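Long-range contacts in beta-agarase D (Zobellia galactanivorans, PDB 4ASM), which cleaves the beta-1,4-linkages of agarose at random positions, with retention of anomeric configuration, through its family GH16 catalytic domain: residues 29-34 / 356-361; 121-126 / 321-326; 137-142 / 219-224; 162-167 / 181-186. All coordinates share one frame; numbering follows the deposited sequence.

How the contacts relate
The four contacts join strands of the GH16 catalytic domain, a beta-sandwich of the jelly-roll type. Contacts 1 and 2 have centres about 15 Å apart and meet through Ile356 and Val358, which pack on Ile321. Contact 1 also meets contact 3, where Ile356 CG1 lies 4.1 Å from Ala137 CB. Contact 3 and contact 4 lie closer, with centres about 11 Å apart, and Ile221 and Ile223 pack against Ile183. Contact 4 holds Glu165, probably the proton donor; the probable nucleophile, Glu160, lies close to its Asp162. Glu326 of contact 2 has its side chain about 5 Å from that of Glu165. The calcium ion sits at Asp34 of contact 1.

Contact 1: residues 29-34 / 356-361; sequences TAASDD and IRVYKP. With CA (calcium ion), chain B.
Ile356 begins the contact by pairing its backbone with Asp33. This is a single antiparallel bridge of the hydrogen-bonded kind. It attaches the loop 29-34 to strand 350-362 in the beta-sandwich of the GH16 domain. Asp33 N gives its hydrogen to Ile356 O over 2.9 Å. Ile356 N returns a bond to Asp33 O, also 2.9 Å. The CG1 branch of Ile356 leads away from the loop, anti to the backbone N (chi1 -174°). The side chain packs on Val135 and Ala137 of strand 133-140.

Arg357 points away from the loop. Its guanidinium forms a salt bridge with Glu136 and a weak hydrogen bond from NH1 to Tyr359 OH. Its backbone passes close to Ser32, whose OG lies 3.6 Å from Arg357 CA.

Val358 meets the loop with both backbone and side chain. Its backbone N donates to Ser32 OG at 2.9 Å, with a bent N-H...O angle of 145°. The serine hydroxyl is thus used in place of a backbone carbonyl. Ser32 OG is also hydrogen-bonded to Gln28 O, so the hydroxyl links the strand to the residue just before Thr29. The CG2 branch of Val358 meets the methyl of Ala31.

Beyond the bridge, the Asp33 carboxylate turns away from the strand to Tyr37 and Trp56. The next residue reaches the metal site, completed by Asp9, Asn36, Gly89, Asp354 and water. There Asp34 O binds the calcium ion at 2.4 Å.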
loop_
_atom_site.group_PDB
_atom_site.type_symbol
_atom_site.label_atom_id
_atom_site.label_comp_id
_atom_site.label_asym_id
_atom_site.label_seq_id
_atom_site.Cartn_x
_atom_site.Cartn_y
_atom_site.Cartn_z
ATOM N N THR A 29 -2.980 20.911 -4.137
ATOM C CA THR A 29 -1.860 21.281 -4.983
ATOM C C THR A 29 -0.495 20.931 -4.372
ATOM O O THR A 29 0.363 20.364 -5.052
ATOM C CB THR A 29 -1.996 22.790 -5.341
ATOM O OG1 THR A 29 -2.930 22.918 -6.434
ATOM C CG2 THR A 29 -0.692 23.406 -5.729
ATOM N N ALA A 30 -0.314 21.204 -3.083
ATOM C CA ALA A 30 0.982 20.965 -2.453
ATOM C C ALA A 30 1.300 19.475 -2.359
ATOM O O ALA A 30 2.434 19.076 -2.540
ATOM C CB ALA A 30 1.051 21.609 -1.084
ATOM N N ALA A 31 0.273 18.662 -2.092
ATOM C CA ALA A 31 0.474 17.209 -1.980
ATOM C C ALA A 31 0.721 16.516 -3.314
ATOM O O ALA A 31 1.454 15.527 -3.381
ATOM C CB ALA A 31 -0.710 16.561 -1.295
ATOM N N SER A 32 0.073 17.020 -4.360
ATOM C CA SER A 32 0.092 16.342 -5.657
ATOM C C SER A 32 1.392 16.577 -6.412
ATOM O O SER A 32 2.049 17.599 -6.237
ATOM C CB SER A 32 -1.113 16.782 -6.481
ATOM O OG SER A 32 -2.304 16.499 -5.770
ATOM N N ASP A 33 1.761 15.627 -7.260
ATOM C CA ASP A 33 3.019 15.718 -7.979
ATOM C C ASP A 33 2.947 14.893 -9.268
ATOM O O ASP A 33 2.682 13.680 -9.221
ATOM C CB ASP A 33 4.167 15.203 -7.093
ATOM C CG ASP A 33 5.530 15.661 -7.568
ATOM O OD1 ASP A 33 5.627 16.118 -8.742
ATOM O OD2 ASP A 33 6.487 15.557 -6.780
ATOM N N ASP A 34 3.176 15.524 -10.417
ATOM C CA ASP A 34 3.299 14.752 -11.653
ATOM C C ASP A 34 4.737 14.466 -12.107
ATOM O O ASP A 34 4.952 13.980 -13.231
ATOM C CB ASP A 34 2.380 15.249 -12.803
ATOM C CG ASP A 34 2.643 16.680 -13.225
ATOM O OD1 ASP A 34 3.545 17.334 -12.653
ATOM O OD2 ASP A 34 1.903 17.140 -14.142
ATOM N N ILE A 356 1.082 11.281 -8.927
ATOM C CA ILE A 356 0.192 11.012 -7.817
ATOM C C ILE A 356 -0.607 12.282 -7.546
ATOM O O ILE A 356 -0.039 13.377 -7.417
ATOM C CB ILE A 356 0.965 10.486 -6.569
ATOM C CG1 ILE A 356 0.000 10.055 -5.452
ATOM C CG2 ILE A 356 2.021 11.502 -6.098
ATOM C CD1 ILE A 356 0.695 9.304 -4.340
ATOM N N ARG A 357 -1.925 12.131 -7.486
ATOM C CA ARG A 357 -2.806 13.274 -7.281
ATOM C C ARG A 357 -3.660 13.058 -6.040
ATOM O O ARG A 357 -4.024 11.920 -5.702
ATOM C CB ARG A 357 -3.685 13.507 -8.522
ATOM C CG ARG A 357 -4.683 12.416 -8.841
ATOM C CD ARG A 357 -5.346 12.717 -10.186
ATOM N NE ARG A 357 -6.261 11.667 -10.612
ATOM C CZ ARG A 357 -7.173 11.830 -11.564
ATOM N NH1 ARG A 357 -7.310 13.016 -12.167
ATOM N NH2 ARG A 357 -7.921 10.803 -11.930
ATOM N N VAL A 358 -3.987 14.162 -5.377
ATOM C CA VAL A 358 -4.713 14.134 -4.119
ATOM C C VAL A 358 -5.833 15.154 -4.238
ATOM O O VAL A 358 -5.572 16.309 -4.598
ATOM C CB VAL A 358 -3.784 14.511 -2.952
ATOM C CG1 VAL A 358 -4.553 14.536 -1.648
ATOM C CG2 VAL A 358 -2.605 13.540 -2.870
ATOM N N TYR A 359 -7.068 14.728 -3.952
ATOM C CA TYR A 359 -8.234 15.626 -3.954
ATOM C C TYR A 359 -9.013 15.524 -2.651
ATOM O O TYR A 359 -8.976 14.502 -1.957
ATOM C CB TYR A 359 -9.201 15.261 -5.078
ATOM C CG TYR A 359 -8.670 15.375 -6.480
ATOM C CD1 TYR A 359 -8.780 16.567 -7.215
ATOM C CD2 TYR A 359 -8.099 14.268 -7.112
ATOM C CE1 TYR A 359 -8.290 16.644 -8.529
ATOM C CE2 TYR A 359 -7.629 14.333 -8.402
ATOM C CZ TYR A 359 -7.722 15.522 -9.121
ATOM O OH TYR A 359 -7.247 15.550 -10.414
ATOM N N LYS A 360 -9.714 16.599 -2.311
ATOM C CA LYS A 360 -10.720 16.518 -1.266
ATOM C C LYS A 360 -12.061 17.001 -1.819
ATOM O O LYS A 360 -12.081 17.864 -2.700
ATOM C CB LYS A 360 -10.300 17.334 -0.041
ATOM C CG LYS A 360 -8.981 16.888 0.595
ATOM C CD LYS A 360 -8.571 17.797 1.753
ATOM C CE LYS A 360 -9.405 17.542 2.993
ATOM N NZ LYS A 360 -9.110 16.183 3.592
ATOM N N PRO A 361 -13.180 16.439 -1.318
ATOM C CA PRO A 361 -14.504 16.827 -1.801
ATOM C C PRO A 361 -14.952 18.124 -1.139
ATOM O O PRO A 361 -14.828 18.275 0.085
ATOM C CB PRO A 361 -15.387 15.666 -1.341
ATOM C CG PRO A 361 -14.756 15.144 -0.129
ATOM C CD PRO A 361 -13.251 15.426 -0.255
HETATM CA CA CA B . 4.839 12.474 -15.049
HETATM O O HOH W 1 5.385 12.266 -17.403
#

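Contact 2: residues 121-126 / 321-326; sequences GCITNK and IIINVE. With IMD (imidazole), chain C.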
loop_
_atom_site.group_PDB
_atom_site.type_symbol
_atom_site.label_atom_id
_atom_site.label_comp_id
_atom_site.label_asym_id
_atom_site.label_seq_id
_atom_site.Cartn_x
_atom_site.Cartn_y
_atom_site.Cartn_z
ATOM N N GLY A 121 14.525 2.196 -2.212
ATOM C CA GLY A 121 14.151 3.565 -1.873
ATOM C C GLY A 121 12.843 3.654 -1.087
ATOM O O GLY A 121 11.997 2.752 -1.138
ATOM N N CYS A 122 12.676 4.770 -0.387
ATOM C CA CYS A 122 11.479 5.045 0.392
ATOM C C CYS A 122 11.362 6.548 0.500
ATOM O O CYS A 122 12.352 7.206 0.845
ATOM C CB CYS A 122 11.606 4.432 1.792
ATOM S SG CYS A 122 10.101 4.557 2.789
ATOM N N ILE A 123 10.180 7.088 0.206
ATOM C CA ILE A 123 9.962 8.525 0.323
ATOM C C ILE A 123 8.707 8.814 1.111
ATOM O O ILE A 123 7.789 7.988 1.166
ATOM C CB ILE A 123 9.890 9.227 -1.065
ATOM C CG1 ILE A 123 8.596 8.866 -1.794
ATOM C CG2 ILE A 123 11.118 8.876 -1.896
ATOM C CD1 ILE A 123 8.449 9.607 -3.135
ATOM N N THR A 124 8.648 10.030 1.662
ATOM C CA THR A 124 7.480 10.530 2.391
ATOM C C THR A 124 7.090 11.908 1.833
ATOM O O THR A 124 7.965 12.753 1.603
ATOM C CB THR A 124 7.852 10.718 3.861
ATOM O OG1 THR A 124 8.290 9.467 4.413
ATOM C CG2 THR A 124 6.663 11.198 4.663
ATOM N N ASN A 125 5.799 12.122 1.607
ATOM C CA ASN A 125 5.259 13.411 1.171
ATOM C C ASN A 125 5.195 14.387 2.336
ATOM O O ASN A 125 4.912 13.993 3.479
ATOM C CB ASN A 125 3.873 13.180 0.519
ATOM C CG ASN A 125 3.408 14.331 -0.351
ATOM O OD1 ASN A 125 3.151 14.159 -1.560
ATOM N ND2 ASN A 125 3.256 15.475 0.240
ATOM N N LYS A 126 5.493 15.662 2.058
ATOM C CA LYS A 126 5.539 16.660 3.142
ATOM C C LYS A 126 4.154 17.163 3.551
ATOM O O LYS A 126 4.033 17.898 4.534
ATOM C CB LYS A 126 6.415 17.834 2.718
ATOM C CG LYS A 126 7.834 17.388 2.465
ATOM C CD LYS A 126 8.730 17.739 3.605
ATOM C CE LYS A 126 9.444 19.022 3.334
ATOM N NZ LYS A 126 10.271 19.358 4.518
ATOM N N ILE A 321 1.869 10.236 3.270
ATOM C CA ILE A 321 1.924 9.463 2.016
ATOM C C ILE A 321 3.345 8.944 1.850
ATOM O O ILE A 321 4.305 9.734 1.869
ATOM C CB ILE A 321 1.579 10.302 0.772
ATOM C CG1 ILE A 321 0.201 10.935 0.892
ATOM C CG2 ILE A 321 1.655 9.423 -0.489
ATOM C CD1 ILE A 321 -0.023 12.088 -0.095
ATOM N N ILE A 322 3.466 7.626 1.704
ATOM C CA ILE A 322 4.754 6.963 1.536
ATOM C C ILE A 322 4.740 6.147 0.245
ATOM O O ILE A 322 3.755 5.470 -0.086
ATOM C CB ILE A 322 5.055 6.030 2.736
ATOM C CG1 ILE A 322 5.088 6.865 4.046
ATOM C CG2 ILE A 322 6.357 5.273 2.510
ATOM C CD1 ILE A 322 5.185 6.066 5.321
ATOM N N ILE A 323 5.821 6.248 -0.522
ATOM C CA ILE A 323 5.994 5.378 -1.683
ATOM C C ILE A 323 7.299 4.665 -1.481
ATOM O O ILE A 323 8.308 5.293 -1.137
ATOM C CB ILE A 323 5.986 6.169 -3.011
ATOM C CG1 ILE A 323 4.665 6.922 -3.150
ATOM C CG2 ILE A 323 6.212 5.193 -4.187
ATOM C CD1 ILE A 323 4.610 7.829 -4.373
ATOM N N ASN A 324 7.311 3.348 -1.679
ATOM C CA ASN A 324 8.555 2.607 -1.487
ATOM C C ASN A 324 8.576 1.261 -2.193
ATOM O O ASN A 324 7.594 0.860 -2.813
ATOM C CB ASN A 324 8.917 2.447 0.017
ATOM C CG ASN A 324 8.091 1.372 0.740
ATOM O OD1 ASN A 324 7.492 0.507 0.119
ATOM N ND2 ASN A 324 8.103 1.410 2.065
ATOM N N VAL A 325 9.709 0.583 -2.067
ATOM C CA VAL A 325 9.845 -0.805 -2.454
ATOM C C VAL A 325 10.269 -1.562 -1.185
ATOM O O VAL A 325 11.030 -1.034 -0.377
ATOM C CB VAL A 325 10.894 -0.934 -3.583
ATOM C CG1 VAL A 325 11.430 -2.378 -3.730
ATOM C CG2 VAL A 325 10.286 -0.385 -4.894
ATOM N N GLU A 326 9.777 -2.795 -1.018
ATOM C CA GLU A 326 10.105 -3.615 0.157
ATOM C C GLU A 326 10.370 -5.055 -0.200
ATOM O O GLU A 326 9.674 -5.631 -1.036
ATOM C CB GLU A 326 8.969 -3.592 1.190
ATOM C CG GLU A 326 8.777 -2.229 1.825
ATOM C CD GLU A 326 7.583 -2.186 2.768
ATOM O OE1 GLU A 326 6.979 -3.253 3.054
ATOM O OE2 GLU A 326 7.261 -1.072 3.245
HETATM N N1 IMD C . 2.505 -1.290 4.119
HETATM C C2 IMD C . 3.801 -0.986 4.298
HETATM N N3 IMD C . 4.516 -1.565 3.312
HETATM C C4 IMD C . 3.672 -2.235 2.493
HETATM C C5 IMD C . 2.396 -2.055 3.010
HETATM O O HOH W 2 2.363 13.000 3.560
#
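Cys122 and Asn324 face each other as a non-hydrogen-bonded pair of two antiparallel strands of the GH16 beta-sandwich. With SG anti to the backbone N (chi1 -174°), Cys122 lays its sulfur against Asn324 CB, 3.7 Å away, and also touches the CG2 branch of Ile322. Asn324 holds its CG between its backbone N and carbonyl carbon (chi1 77°). From there its ND2 donates to Glu326 OE2 over 2.9 Å, reaching the anti side of the carboxylate. Imidazole N3 gives a second hydrogen bond to the same oxygen, at 2.8 Å. The imidazole probably comes from the crystallisation liquor and is also bonded to Glu160. Glu326 probably binds substrate, so Asn324 probably helps to position it.

Ile123 and Ile323 project together on the other face. They lie side by side, with Ile123 CG1 3.9 Å from Ile323 CB. Their backbones exchange two hydrogen bonds. Thr124 and Ile322 lie alongside each other on the Cys122 face, where Thr124 OG1 is held by Lys59 O. Asn125 and Ile321 touch through their CB atoms, 3.7 Å apart. Water 2 closes this end, donating to Asn125 O and accepting from Ile321 N.

Strand 320-326 lies between strands 112-125 and 147-153. Ile322 and Asn324 pack on Trp151 of the latter. Ile123 and Ile323 touch Leu91 and Ile93 of strand 90-96.

Contact 3: residues 137-142 / 219-224; sequences ARVKVM and KTIRIG
Ala137 and Ile223 open a ladder of backbone hydrogen bonds between two antiparallel strands of the GH16 beta-sandwich. They exchange two bonds of 2.9 Å, and Val139 and Ile221 form a second such pair. A fifth bond, from Val141 N to Lys219 O, carries the ladder past the strand end. Between these pairs, Arg138 faces Arg222 and Lys140 faces Thr220.

Apolar contacts lie on the face that carries Val139, Ile221 and Ile223. Val139 has CG1 between its backbone N and carbonyl carbon (chi1 53°). This branch reaches both isoleucines, at 3.9 Å from Ile221 CG1 and 4.0 Å from Ile223 CG2. Farther along, Ile221 CD1 meets the CG2 branch of Val141.

Polar and charged groups occupy the other face. The Arg138 chain is extended from CG to NE and passes Thr220 at a slant. Thr220 OG1 sits 3.4 Å above the guanidinium plane, over its centre. The approach is over the flat face, so the hydroxyl is not bonded to NH2. Water 3 instead joins the two residues, accepting from Arg138 NH2 and donating to Thr220 O. Thr220 CG2 packs 3.6 Å from Lys140 CB. Each arginine is paired with an acid outside the two segments. Arg138 NH1 forms a salt bridge with the carboxylate of Asp354, whose backbone O binds the calcium ion; Arg222 NH1 forms one with Glu136.

Strand 133-140 is flanked by strand 220-229 and, along its other edge, by strand 350-362. Under the apolar face lies strand 159-166, whose Met164 touches Val139, Val141 and Ile223.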
loop_
_atom_site.group_PDB
_atom_site.type_symbol
_atom_site.label_atom_id
_atom_site.label_comp_id
_atom_site.label_asym_id
_atom_site.label_seq_id
_atom_site.Cartn_x
_atom_site.Cartn_y
_atom_site.Cartn_z
ATOM N N ALA A 137 -2.555 7.214 -7.978
ATOM C CA ALA A 137 -1.289 7.269 -8.699
ATOM C C ALA A 137 -1.346 6.508 -10.004
ATOM O O ALA A 137 -2.081 5.522 -10.122
ATOM C CB ALA A 137 -0.150 6.725 -7.839
ATOM N N ARG A 138 -0.569 6.975 -10.982
ATOM C CA ARG A 138 -0.335 6.202 -12.193
ATOM C C ARG A 138 1.069 5.644 -12.056
ATOM O O ARG A 138 2.039 6.389 -11.915
ATOM C CB ARG A 138 -0.477 7.054 -13.455
ATOM C CG ARG A 138 -0.293 6.248 -14.726
ATOM C CD ARG A 138 -0.703 7.081 -15.961
ATOM N NE ARG A 138 -0.659 6.238 -17.164
ATOM C CZ ARG A 138 0.383 6.140 -17.986
ATOM N NH1 ARG A 138 1.491 6.832 -17.762
ATOM N NH2 ARG A 138 0.322 5.318 -19.033
ATOM N N VAL A 139 1.174 4.316 -12.100
ATOM C CA VAL A 139 2.391 3.621 -11.689
ATOM C C VAL A 139 2.664 2.393 -12.548
ATOM O O VAL A 139 1.732 1.649 -12.854
ATOM C CB VAL A 139 2.302 3.228 -10.188
ATOM C CG1 VAL A 139 1.011 2.437 -9.873
ATOM C CG2 VAL A 139 3.558 2.485 -9.738
ATOM N N LYS A 140 3.926 2.214 -12.957
ATOM C CA LYS A 140 4.347 0.974 -13.577
ATOM C C LYS A 140 4.827 0.065 -12.457
ATOM O O LYS A 140 5.920 0.265 -11.901
ATOM C CB LYS A 140 5.468 1.212 -14.570
ATOM C CG LYS A 140 5.855 -0.047 -15.351
ATOM C CD LYS A 140 6.950 0.241 -16.344
ATOM C CE LYS A 140 7.242 -0.967 -17.219
ATOM N NZ LYS A 140 8.356 -0.671 -18.180
ATOM N N VAL A 141 4.006 -0.939 -12.149
ATOM C CA VAL A 141 4.345 -1.910 -11.106
ATOM C C VAL A 141 5.669 -2.591 -11.466
ATOM O O VAL A 141 5.878 -2.960 -12.628
ATOM C CB VAL A 141 3.213 -2.957 -10.985
ATOM C CG1 VAL A 141 3.551 -4.032 -9.952
ATOM C CG2 VAL A 141 1.870 -2.256 -10.666
ATOM N N MET A 142 6.567 -2.778 -10.498
ATOM C CA MET A 142 7.828 -3.451 -10.792
ATOM C C MET A 142 7.616 -4.885 -11.233
ATOM O O MET A 142 6.888 -5.640 -10.578
ATOM C CB MET A 142 8.752 -3.473 -9.597
ATOM C CG MET A 142 9.241 -2.153 -9.175
ATOM S SD MET A 142 10.591 -2.347 -7.966
ATOM C CE MET A 142 9.635 -3.170 -6.688
ATOM N N LYS A 219 3.182 -3.714 -15.848
ATOM C CA LYS A 219 1.988 -3.002 -16.330
ATOM C C LYS A 219 1.927 -1.630 -15.680
ATOM O O LYS A 219 2.266 -1.480 -14.490
ATOM C CB LYS A 219 0.701 -3.771 -15.995
ATOM C CG LYS A 219 0.538 -5.063 -16.761
ATOM C CD LYS A 219 -0.809 -5.713 -16.458
ATOM C CE LYS A 219 -1.432 -6.316 -17.706
ATOM N NZ LYS A 219 -2.185 -5.276 -18.477
ATOM N N THR A 220 1.508 -0.620 -16.447
ATOM C CA THR A 220 1.187 0.650 -15.813
ATOM C C THR A 220 -0.310 0.796 -15.616
ATOM O O THR A 220 -1.124 0.618 -16.546
ATOM C CB THR A 220 1.985 1.925 -16.270
ATOM O OG1 THR A 220 1.159 3.088 -16.505
ATOM C CG2 THR A 220 3.055 1.642 -17.255
ATOM N N ILE A 221 -0.646 1.065 -14.367
ATOM C CA ILE A 221 -2.018 1.111 -13.915
ATOM C C ILE A 221 -2.258 2.449 -13.219
ATOM O O ILE A 221 -1.306 3.137 -12.810
ATOM C CB ILE A 221 -2.341 -0.055 -12.939
ATOM C CG1 ILE A 221 -1.510 0.025 -11.653
ATOM C CG2 ILE A 221 -2.110 -1.430 -13.609
ATOM C CD1 ILE A 221 -2.004 -1.001 -10.579
ATOM N N ARG A 222 -3.527 2.821 -13.083
ATOM C CA ARG A 222 -3.921 3.855 -12.131
ATOM C C ARG A 222 -4.536 3.151 -10.939
ATOM O O ARG A 222 -5.385 2.266 -11.101
ATOM C CB ARG A 222 -4.962 4.792 -12.736
ATOM C CG ARG A 222 -4.416 5.692 -13.797
ATOM C CD ARG A 222 -5.450 6.754 -14.070
ATOM N NE ARG A 222 -6.603 6.283 -14.838
ATOM C CZ ARG A 222 -7.890 6.424 -14.492
ATOM N NH1 ARG A 222 -8.284 6.984 -13.344
ATOM N NH2 ARG A 222 -8.815 5.994 -15.338
ATOM N N ILE A 223 -4.105 3.512 -9.743
ATOM C CA ILE A 223 -4.664 2.882 -8.539
ATOM C C ILE A 223 -4.837 3.957 -7.469
ATOM O O ILE A 223 -3.953 4.792 -7.270
ATOM C CB ILE A 223 -3.811 1.675 -8.073
ATOM C CG1 ILE A 223 -4.445 0.963 -6.865
ATOM C CG2 ILE A 223 -2.363 2.079 -7.810
ATOM C CD1 ILE A 223 -3.873 -0.448 -6.669
ATOM N N GLY A 224 -5.962 3.909 -6.777
ATOM C CA GLY A 224 -6.256 4.950 -5.789
ATOM C C GLY A 224 -7.175 4.468 -4.703
ATOM O O GLY A 224 -7.846 3.449 -4.855
HETATM O O HOH W 3 -1.659 2.820 -18.755
#

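Contact 4: residues 162-167 / 181-186; sequences DIMECY and SKIHLS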
loop_
_atom_site.group_PDB
_atom_site.type_symbol
_atom_site.label_atom_id
_atom_site.label_comp_id
_atom_site.label_asym_id
_atom_site.label_seq_id
_atom_site.Cartn_x
_atom_site.Cartn_y
_atom_site.Cartn_z
ATOM N N ASP A 162 -3.523 1.456 2.818
ATOM C CA ASP A 162 -2.695 1.245 1.641
ATOM C C ASP A 162 -3.470 1.620 0.391
ATOM O O ASP A 162 -4.702 1.491 0.347
ATOM C CB ASP A 162 -2.204 -0.198 1.563
ATOM C CG ASP A 162 -1.363 -0.576 2.738
ATOM O OD1 ASP A 162 -0.824 0.331 3.411
ATOM O OD2 ASP A 162 -1.261 -1.774 3.015
ATOM N N ILE A 163 -2.737 2.111 -0.602
ATOM C CA ILE A 163 -3.280 2.299 -1.940
ATOM C C ILE A 163 -2.910 1.059 -2.755
ATOM O O ILE A 163 -3.790 0.387 -3.304
ATOM C CB ILE A 163 -2.778 3.595 -2.576
ATOM C CG1 ILE A 163 -3.457 4.787 -1.880
ATOM C CG2 ILE A 163 -3.156 3.624 -4.042
ATOM C CD1 ILE A 163 -2.552 5.803 -1.315
ATOM N N MET A 164 -1.622 0.749 -2.817
ATOM C CA MET A 164 -1.176 -0.446 -3.525
ATOM C C MET A 164 -0.119 -1.192 -2.713
ATOM O O MET A 164 0.830 -0.585 -2.206
ATOM C CB MET A 164 -0.584 -0.059 -4.873
ATOM C CG MET A 164 0.005 -1.260 -5.645
ATOM S SD MET A 164 0.683 -0.822 -7.264
ATOM C CE MET A 164 2.062 0.223 -6.782
ATOM N N GLU A 165 -0.281 -2.518 -2.609
ATOM C CA GLU A 165 0.785 -3.422 -2.172
ATOM C C GLU A 165 0.735 -4.557 -3.185
ATOM O O GLU A 165 -0.248 -5.325 -3.212
ATOM C CB GLU A 165 0.521 -3.951 -0.761
ATOM C CG GLU A 165 1.523 -4.977 -0.288
ATOM C CD GLU A 165 1.320 -5.311 1.169
ATOM O OE1 GLU A 165 0.195 -5.739 1.505
ATOM O OE2 GLU A 165 2.264 -5.136 1.982
ATOM N N CYS A 166 1.744 -4.632 -4.055
ATOM C CA CYS A 166 1.707 -5.570 -5.167
ATOM C C CYS A 166 3.084 -6.177 -5.381
ATOM O O CYS A 166 4.061 -5.461 -5.486
ATOM C CB CYS A 166 1.245 -4.834 -6.430
ATOM S SG CYS A 166 1.091 -5.937 -7.875
ATOM N N TYR A 167 3.143 -7.507 -5.410
ATOM C CA TYR A 167 4.373 -8.244 -5.719
ATOM C C TYR A 167 4.220 -8.747 -7.138
ATOM O O TYR A 167 3.881 -9.920 -7.368
ATOM C CB TYR A 167 4.571 -9.407 -4.735
ATOM C CG TYR A 167 4.212 -9.023 -3.310
ATOM C CD1 TYR A 167 2.888 -8.989 -2.903
ATOM C CD2 TYR A 167 5.194 -8.743 -2.375
ATOM C CE1 TYR A 167 2.527 -8.631 -1.617
ATOM C CE2 TYR A 167 4.843 -8.377 -1.054
ATOM C CZ TYR A 167 3.503 -8.336 -0.704
ATOM O OH TYR A 167 3.095 -7.987 0.582
ATOM N N SER A 181 -0.355 -12.176 -9.949
ATOM C CA SER A 181 -1.637 -11.871 -10.582
ATOM C C SER A 181 -2.564 -11.017 -9.716
ATOM O O SER A 181 -3.654 -10.659 -10.148
ATOM C CB SER A 181 -2.369 -13.164 -10.979
ATOM O OG SER A 181 -2.678 -13.884 -9.816
ATOM N N LYS A 182 -2.127 -10.674 -8.494
ATOM C CA LYS A 182 -3.013 -9.980 -7.555
ATOM C C LYS A 182 -2.458 -8.634 -7.079
ATOM O O LYS A 182 -1.235 -8.398 -7.079
ATOM C CB LYS A 182 -3.280 -10.879 -6.333
ATOM C CG LYS A 182 -3.910 -12.246 -6.706
ATOM C CD LYS A 182 -5.293 -12.066 -7.386
ATOM C CE LYS A 182 -6.085 -13.379 -7.561
ATOM N NZ LYS A 182 -5.488 -14.233 -8.615
ATOM N N ILE A 183 -3.376 -7.751 -6.695
ATOM C CA ILE A 183 -3.006 -6.522 -5.991
ATOM C C ILE A 183 -3.649 -6.620 -4.629
ATOM O O ILE A 183 -4.855 -6.830 -4.523
ATOM C CB ILE A 183 -3.480 -5.224 -6.708
ATOM C CG1 ILE A 183 -3.009 -5.191 -8.168
ATOM C CG2 ILE A 183 -3.029 -3.957 -5.896
ATOM C CD1 ILE A 183 -3.485 -3.989 -8.956
ATOM N N HIS A 184 -2.837 -6.519 -3.579
ATOM C CA HIS A 184 -3.397 -6.510 -2.234
ATOM C C HIS A 184 -3.992 -5.153 -1.909
ATOM O O HIS A 184 -3.270 -4.153 -1.878
ATOM C CB HIS A 184 -2.345 -6.904 -1.194
ATOM C CG HIS A 184 -2.929 -7.272 0.138
ATOM N ND1 HIS A 184 -2.253 -7.061 1.320
ATOM C CD2 HIS A 184 -4.133 -7.796 0.477
ATOM C CE1 HIS A 184 -3.000 -7.481 2.330
ATOM N NE2 HIS A 184 -4.148 -7.914 1.849
ATOM N N LEU A 185 -5.305 -5.136 -1.699
ATOM C CA LEU A 185 -6.050 -3.909 -1.385
ATOM C C LEU A 185 -6.217 -3.940 0.131
ATOM O O LEU A 185 -6.927 -4.801 0.676
ATOM C CB LEU A 185 -7.398 -3.853 -2.115
ATOM C CG LEU A 185 -7.277 -4.041 -3.632
ATOM C CD1 LEU A 185 -8.668 -4.080 -4.222
ATOM C CD2 LEU A 185 -6.454 -2.902 -4.217
ATOM N N SER A 186 -5.501 -3.051 0.824
ATOM C CA SER A 186 -5.215 -3.295 2.229
ATOM C C SER A 186 -5.150 -2.035 3.092
ATOM O O SER A 186 -5.221 -0.908 2.607
ATOM C CB SER A 186 -3.896 -4.074 2.308
ATOM O OG SER A 186 -3.647 -4.639 3.592
HETATM O O HOH W 4 0.773 -9.143 -5.423
#
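The His184 ring and the Glu165 carboxylate lie nearly coplanar, their planes 7° apart. Glu165 OE1 comes to the ring edge and accepts a hydrogen bond from His184 ND1. The bond is 2.8 Å long and almost straight, at 173°. Ser186 CB lies over one face of the ring, offset toward its rim. Trp207 also stacks on the ring, and His184 NE2 is hydrogen-bonded to Pro201 O. The His184 ring is therefore held at both nitrogens, which fixes its rotation.

This is part of the active-site cleft of the GH16 beta-sandwich, in which Glu165 is probably the proton donor. Glu165 and His184 point the same way from adjacent antiparallel strands. Glu165 has CG anti to the backbone N (chi1 175°) and an extended chain beyond it, which carries the carboxylate out to the ring.

The backbones are joined less regularly. His184 N donates to Glu165 O at 2.9 Å, while the return bond from Glu165 N is weak. The chain turns a corner at Ile163, where Ile163 and Met164 face Ile150 in a classic beta bulge.

The Met164 and Ile183 side chains cross at an angle, with Met164 CG 4.1 Å from Ile183 CG2. Cys166 SG lies against CG1 of the same isoleucine. Water 4 bridges one end, accepting from Tyr167 N and donating to Lys182 O. At the other end, Asp162 N donates to Ser186 O, 2.9 Å away.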